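PDB 1XM7: calcineurin-like phosphoesterase domain-containing protein from Aquifex aeolicus, which is of unknown function but probably acts as a metal-dependent hydrolase of phosphoester bonds. Local coordinates for residues M4-D9 and K100-K105; L142-H147 and R182-L187. One frame throughout, in Å; residues are numbered along the deposited sequence.

Contact 1 (M4-D9 and K100-K105)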
loop_
_atom_site.group_PDB
_atom_site.type_symbol
_atom_site.label_atom_id
_atom_site.label_comp_id
_atom_site.label_asym_id
_atom_site.label_seq_id
_atom_site.Cartn_x
_atom_site.Cartn_y
_atom_site.Cartn_z
ATOM N N MET A 4 12.362 5.583 -2.000
ATOM C CA MET A 4 10.911 5.475 -2.095
ATOM C C MET A 4 10.495 4.187 -1.398
ATOM O O MET A 4 11.121 3.145 -1.598
ATOM C CB MET A 4 10.448 5.417 -3.559
ATOM C CG MET A 4 10.655 6.689 -4.379
ATOM S SD MET A 4 9.849 6.599 -6.027
ATOM C CE MET A 4 10.446 5.021 -6.584
ATOM N N TYR A 5 9.451 4.261 -0.576
ATOM C CA TYR A 5 8.949 3.083 0.124
ATOM C C TYR A 5 7.483 2.877 -0.187
ATOM O O TYR A 5 6.775 3.835 -0.473
ATOM C CB TYR A 5 9.117 3.233 1.628
ATOM C CG TYR A 5 10.552 3.304 2.051
ATOM C CD1 TYR A 5 11.196 4.530 2.182
ATOM C CD2 TYR A 5 11.282 2.137 2.278
ATOM C CE1 TYR A 5 12.541 4.597 2.531
ATOM C CE2 TYR A 5 12.623 2.187 2.623
ATOM C CZ TYR A 5 13.247 3.418 2.750
ATOM O OH TYR A 5 14.569 3.474 3.106
ATOM N N PHE A 6 7.029 1.630 -0.131
ATOM C CA PHE A 6 5.639 1.325 -0.418
ATOM C C PHE A 6 5.100 0.353 0.597
ATOM O O PHE A 6 5.745 -0.638 0.935
ATOM C CB PHE A 6 5.497 0.741 -1.815
ATOM C CG PHE A 6 6.260 1.497 -2.842
ATOM C CD1 PHE A 6 7.643 1.337 -2.951
ATOM C CD2 PHE A 6 5.627 2.434 -3.642
ATOM C CE1 PHE A 6 8.382 2.104 -3.833
ATOM C CE2 PHE A 6 6.362 3.212 -4.534
ATOM C CZ PHE A 6 7.738 3.048 -4.627
ATOM N N ILE A 7 3.892 0.647 1.064
ATOM C CA ILE A 7 3.230 -0.153 2.076
ATOM C C ILE A 7 1.744 0.055 1.877
ATOM O O ILE A 7 1.335 1.071 1.311
ATOM C CB ILE A 7 3.633 0.367 3.464
ATOM C CG1 ILE A 7 3.204 -0.614 4.563
ATOM C CG2 ILE A 7 3.053 1.778 3.662
ATOM C CD1 ILE A 7 3.882 -0.330 5.915
ATOM N N SER A 8 0.933 -0.892 2.325
ATOM C CA SER A 8 -0.502 -0.729 2.178
ATOM C C SER A 8 -1.286 -1.687 3.052
ATOM O O SER A 8 -0.738 -2.647 3.585
ATOM C CB SER A 8 -0.916 -0.921 0.722
ATOM O OG SER A 8 -0.708 -2.258 0.339
ATOM N N ASP A 9 -2.577 -1.411 3.191
ATOM C CA ASP A 9 -3.471 -2.236 3.989
ATOM C C ASP A 9 -3.013 -2.331 5.429
ATOM O O ASP A 9 -2.990 -3.417 6.011
ATOM C CB ASP A 9 -3.575 -3.633 3.390
ATOM C CG ASP A 9 -3.946 -3.598 1.937
ATOM O OD1 ASP A 9 -3.038 -3.515 1.088
ATOM O OD2 ASP A 9 -5.148 -3.623 1.635
ATOM N N LYS A 100 -1.653 6.429 -9.377
ATOM C CA LYS A 100 -0.597 7.416 -9.522
ATOM C C LYS A 100 0.486 6.748 -10.327
ATOM O O LYS A 100 0.821 5.589 -10.090
ATOM C CB LYS A 100 -0.037 7.828 -8.160
ATOM C CG LYS A 100 0.475 9.264 -8.092
ATOM C CD LYS A 100 1.821 9.445 -8.754
ATOM C CE LYS A 100 2.371 10.844 -8.483
ATOM N NZ LYS A 100 1.475 11.891 -9.054
ATOM N N ILE A 101 1.020 7.472 -11.296
ATOM C CA ILE A 101 2.078 6.925 -12.108
ATOM C C ILE A 101 3.383 7.641 -11.818
ATOM O O ILE A 101 3.438 8.872 -11.745
ATOM C CB ILE A 101 1.736 7.026 -13.597
ATOM C CG1 ILE A 101 0.563 6.097 -13.898
ATOM C CG2 ILE A 101 2.937 6.642 -14.434
ATOM C CD1 ILE A 101 0.058 6.170 -15.306
ATOM N N ILE A 102 4.425 6.849 -11.610
ATOM C CA ILE A 102 5.745 7.392 -11.340
ATOM C C ILE A 102 6.749 6.665 -12.225
ATOM O O ILE A 102 6.473 5.564 -12.706
ATOM C CB ILE A 102 6.141 7.241 -9.835
ATOM C CG1 ILE A 102 6.276 5.773 -9.447
ATOM C CG2 ILE A 102 5.085 7.885 -8.953
ATOM C CD1 ILE A 102 6.744 5.581 -8.025
ATOM N N GLU A 103 7.896 7.300 -12.452
ATOM C CA GLU A 103 8.955 6.732 -13.283
ATOM C C GLU A 103 10.187 6.567 -12.416
ATOM O O GLU A 103 10.599 7.499 -11.735
ATOM C CB GLU A 103 9.282 7.669 -14.446
ATOM C CG GLU A 103 8.076 8.075 -15.283
ATOM C CD GLU A 103 8.416 9.112 -16.346
ATOM O OE1 GLU A 103 7.475 9.645 -16.986
ATOM O OE2 GLU A 103 9.622 9.392 -16.541
ATOM N N HIS A 104 10.777 5.385 -12.435
ATOM C CA HIS A 104 11.958 5.150 -11.628
ATOM C C HIS A 104 13.078 4.565 -12.478
ATOM O O HIS A 104 12.897 3.523 -13.108
ATOM C CB HIS A 104 11.617 4.195 -10.486
ATOM C CG HIS A 104 12.770 3.891 -9.579
ATOM N ND1 HIS A 104 13.241 2.610 -9.377
ATOM C CD2 HIS A 104 13.535 4.699 -8.808
ATOM C CE1 HIS A 104 14.246 2.643 -8.521
ATOM N NE2 HIS A 104 14.444 3.898 -8.160
ATOM N N LYS A 105 14.234 5.227 -12.491
ATOM C CA LYS A 105 15.376 4.746 -13.266
ATOM C C LYS A 105 14.911 4.146 -14.588
ATOM O O LYS A 105 15.141 2.965 -14.880
ATOM C CB LYS A 105 16.178 3.707 -12.460
ATOM C CG LYS A 105 17.024 4.324 -11.357
ATOM C CD LYS A 105 17.674 3.277 -10.468
ATOM C CE LYS A 105 18.460 3.944 -9.330
ATOM N NZ LYS A 105 18.958 2.983 -8.290
#
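The sulfur and methyl of Met4 do most of the touching between 4-9 and 100-105. Met4 and Ile102 reach toward each other tip to tip, with Met4 SD 3.8 Å from Ile102 CD1. The chain of Met4 bends at its last torsion (chi3 -49°), which turns the methyl toward His104: Met4 CE comes to 4.0 Å from His104 CG, oblique to the imidazole, as the two side chains slide past each other in opposite directions. The same methyl lies in the plane of the Phe6 ring, at its edge, 3.9 Å from Phe6 CZ. Ile102 CD1 meets that ring at its edge too, 4.2 Å from Phe6 CE2. This apolar seam joins the two sheets of the metallophosphoesterase sandwich through facing strands 4-7 and 100-104, whose axes approach to 11.6 Å, their directions 137° apart. Behind it, Tyr48 of the neighbouring strand lies nearly parallel to the Phe6 ring and also touches Met4 and Ile102, while Ile109 backs Ile102 and His104 in the second sheet. Past the end of strand 4-7, Ser8 OG donates to the anti side of Asp9 OD1 at 2.8 Å. Asp9 and His11 match the DxH motif with which relatives bind metal.

Contact 2 (L142-H147 and R182-L187)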
loop_
_atom_site.group_PDB
_atom_site.type_symbol
_atom_site.label_atom_id
_atom_site.label_comp_id
_atom_site.label_asym_id
_atom_site.label_seq_id
_atom_site.Cartn_x
_atom_site.Cartn_y
_atom_site.Cartn_z
ATOM N N LEU A 142 5.604 -1.757 -14.445
ATOM C CA LEU A 142 5.291 -2.447 -13.206
ATOM C C LEU A 142 4.084 -1.860 -12.488
ATOM O O LEU A 142 3.763 -0.680 -12.632
ATOM C CB LEU A 142 6.507 -2.401 -12.283
ATOM C CG LEU A 142 6.359 -2.945 -10.863
ATOM C CD1 LEU A 142 6.106 -4.456 -10.887
ATOM C CD2 LEU A 142 7.626 -2.603 -10.075
ATOM N N LEU A 143 3.412 -2.709 -11.719
ATOM C CA LEU A 143 2.265 -2.293 -10.935
ATOM C C LEU A 143 2.542 -2.658 -9.497
ATOM O O LEU A 143 2.809 -3.810 -9.190
ATOM C CB LEU A 143 0.991 -3.010 -11.383
ATOM C CG LEU A 143 -0.226 -2.840 -10.457
ATOM C CD1 LEU A 143 -0.630 -1.376 -10.392
ATOM C CD2 LEU A 143 -1.386 -3.686 -10.954
ATOM N N ILE A 144 2.512 -1.665 -8.621
ATOM C CA ILE A 144 2.706 -1.910 -7.204
ATOM C C ILE A 144 1.313 -1.670 -6.641
ATOM O O ILE A 144 0.709 -0.621 -6.889
ATOM C CB ILE A 144 3.695 -0.917 -6.590
ATOM C CG1 ILE A 144 5.016 -0.991 -7.346
ATOM C CG2 ILE A 144 3.919 -1.237 -5.112
ATOM C CD1 ILE A 144 6.130 -0.238 -6.682
ATOM N N HIS A 145 0.789 -2.652 -5.917
ATOM C CA HIS A 145 -0.553 -2.536 -5.355
ATOM C C HIS A 145 -0.649 -3.161 -3.973
ATOM O O HIS A 145 0.350 -3.552 -3.382
ATOM C CB HIS A 145 -1.550 -3.231 -6.278
ATOM C CG HIS A 145 -1.351 -4.708 -6.350
ATOM N ND1 HIS A 145 -1.610 -5.542 -5.285
ATOM C CD2 HIS A 145 -0.840 -5.493 -7.327
ATOM C CE1 HIS A 145 -1.264 -6.777 -5.601
ATOM N NE2 HIS A 145 -0.792 -6.775 -6.834
ATOM N N GLY A 146 -1.872 -3.233 -3.466
ATOM C CA GLY A 146 -2.122 -3.844 -2.175
ATOM C C GLY A 146 -3.405 -4.653 -2.290
ATOM O O GLY A 146 -3.543 -5.510 -3.170
ATOM N N HIS A 147 -4.340 -4.397 -1.387
ATOM C CA HIS A 147 -5.636 -5.053 -1.411
ATOM C C HIS A 147 -5.708 -6.565 -1.155
ATOM O O HIS A 147 -6.578 -7.007 -0.409
ATOM C CB HIS A 147 -6.328 -4.719 -2.735
ATOM C CG HIS A 147 -7.759 -5.149 -2.789
ATOM N ND1 HIS A 147 -8.152 -6.371 -3.289
ATOM C CD2 HIS A 147 -8.891 -4.526 -2.381
ATOM C CE1 HIS A 147 -9.464 -6.484 -3.188
ATOM N NE2 HIS A 147 -9.936 -5.377 -2.640
ATOM N N ARG A 182 14.513 -0.611 -3.630
ATOM C CA ARG A 182 15.542 -1.593 -3.934
ATOM C C ARG A 182 14.910 -2.787 -4.612
ATOM O O ARG A 182 15.341 -3.201 -5.686
ATOM C CB ARG A 182 16.239 -2.048 -2.654
ATOM C CG ARG A 182 17.193 -1.020 -2.054
ATOM C CD ARG A 182 18.656 -1.297 -2.423
ATOM N NE ARG A 182 18.956 -1.120 -3.849
ATOM C CZ ARG A 182 19.111 -2.112 -4.729
ATOM N NH1 ARG A 182 18.997 -3.382 -4.345
ATOM N NH2 ARG A 182 19.388 -1.830 -6.000
ATOM N N GLU A 183 13.883 -3.337 -3.975
ATOM C CA GLU A 183 13.180 -4.494 -4.507
ATOM C C GLU A 183 12.586 -4.252 -5.891
ATOM O O GLU A 183 12.278 -5.203 -6.614
ATOM C CB GLU A 183 12.097 -4.923 -3.526
ATOM C CG GLU A 183 12.674 -5.556 -2.278
ATOM C CD GLU A 183 11.812 -5.333 -1.051
ATOM O OE1 GLU A 183 11.782 -4.192 -0.538
ATOM O OE2 GLU A 183 11.161 -6.302 -0.603
ATOM N N ILE A 184 12.426 -2.982 -6.260
ATOM C CA ILE A 184 11.895 -2.631 -7.576
ATOM C C ILE A 184 13.015 -2.873 -8.573
ATOM O O ILE A 184 12.799 -3.412 -9.657
ATOM C CB ILE A 184 11.491 -1.134 -7.669
ATOM C CG1 ILE A 184 10.394 -0.815 -6.655
ATOM C CG2 ILE A 184 11.009 -0.809 -9.080
ATOM C CD1 ILE A 184 9.913 0.612 -6.724
ATOM N N ASP A 185 14.218 -2.461 -8.179
ATOM C CA ASP A 185 15.418 -2.607 -8.992
ATOM C C ASP A 185 15.750 -4.072 -9.216
ATOM O O ASP A 185 16.262 -4.446 -10.271
ATOM C CB ASP A 185 16.590 -1.910 -8.307
ATOM C CG ASP A 185 16.370 -0.421 -8.171
ATOM O OD1 ASP A 185 17.126 0.237 -7.424
ATOM O OD2 ASP A 185 15.437 0.093 -8.823
ATOM N N LYS A 186 15.454 -4.900 -8.220
ATOM C CA LYS A 186 15.717 -6.324 -8.326
ATOM C C LYS A 186 14.972 -6.867 -9.539
ATOM O O LYS A 186 15.230 -7.976 -9.986
ATOM C CB LYS A 186 15.259 -7.051 -7.058
ATOM C CG LYS A 186 15.664 -6.375 -5.739
ATOM C CD LYS A 186 17.148 -6.014 -5.681
ATOM C CE LYS A 186 18.050 -7.243 -5.794
ATOM N NZ LYS A 186 19.504 -6.885 -5.880
ATOM N N LEU A 187 14.045 -6.075 -10.068
ATOM C CA LEU A 187 13.272 -6.470 -11.242
ATOM C C LEU A 187 13.874 -5.822 -12.491
ATOM O O LEU A 187 14.272 -6.516 -13.430
ATOM C CB LEU A 187 11.814 -6.034 -11.085
ATOM C CG LEU A 187 11.109 -6.570 -9.840
ATOM C CD1 LEU A 187 9.726 -5.966 -9.742
ATOM C CD2 LEU A 187 11.029 -8.082 -9.904
#
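Asp185 OD1 is approached by two cations, Arg182 NH2 at 3.4 Å from within the same helical turn and Lys105, in a long, weak ion pair; these charges mark the polar flank of a segment whose other flank, through Ile184 and Leu187, packs on Leu142 and Ile144. In the metallophosphoesterase sandwich this short helix, 182-185, follows the edge strand 179-180 of one sheet and lies against strand 142-145, an inner strand of the other. The helix thereby spans the seam between sheets, and Ile184 also touches Phe6 of the first sheet and Ile109 of the second.

The contact itself is wholly aliphatic. Leu142 holds its CG anti to the backbone N (chi1 174°), and both its methyls take part: Leu142 CD2 sits 4.0 Å from Ile184 CG2, and Leu142 CD1 stands 4.1 Å from Leu187 CD1. Leu187 CD1 lies across the fork of Leu142, being 4.0 Å from Leu142 CD2 as well, and the two leucines cross at about a right angle. Ile184 uses both its branches. While its CG2 meets Leu142, its longer arm turns to Ile144, another near-perpendicular crossing in which Ile184 CD1 and Ile144 CD1 are 3.9 Å apart. Ile167, on the next strand, touches both Leu142 and Ile144.

Beyond His145 the chain leaves the strand at Gly146 and His147, which begin the GHxH sequence that in relatives supplies metal ligands. The ring of His145, the last residue of the strand, reaches forward to the carbonyl of the next residue: His145 ND1 donates to a lone pair of Gly146 O at 2.9 Å, with an N-H...O angle of 144° and the oxygen 21° out of the imidazole plane.

The centres of contacts 1 and 2 lie about 8 Å apart, and the two are joined at two separate places. At the loop end, Asp9 OD1 and His147 N are 2.9 Å apart, a probable hydrogen bond between the DxH and GHxH loops; beside it, Ser8 OG packs 3.3 Å from Gly146 CA. Both loops probably line the metal site of this family, so the bond would help to set its geometry. Elsewhere, Lys105 NZ, just past strand 99-104, stands 3.4 Å from Asp185 OD1 on helix 182-185, a long and weak ion pair. Between these polar ties, Ile184 of contact 2 also touches His104 of contact 1.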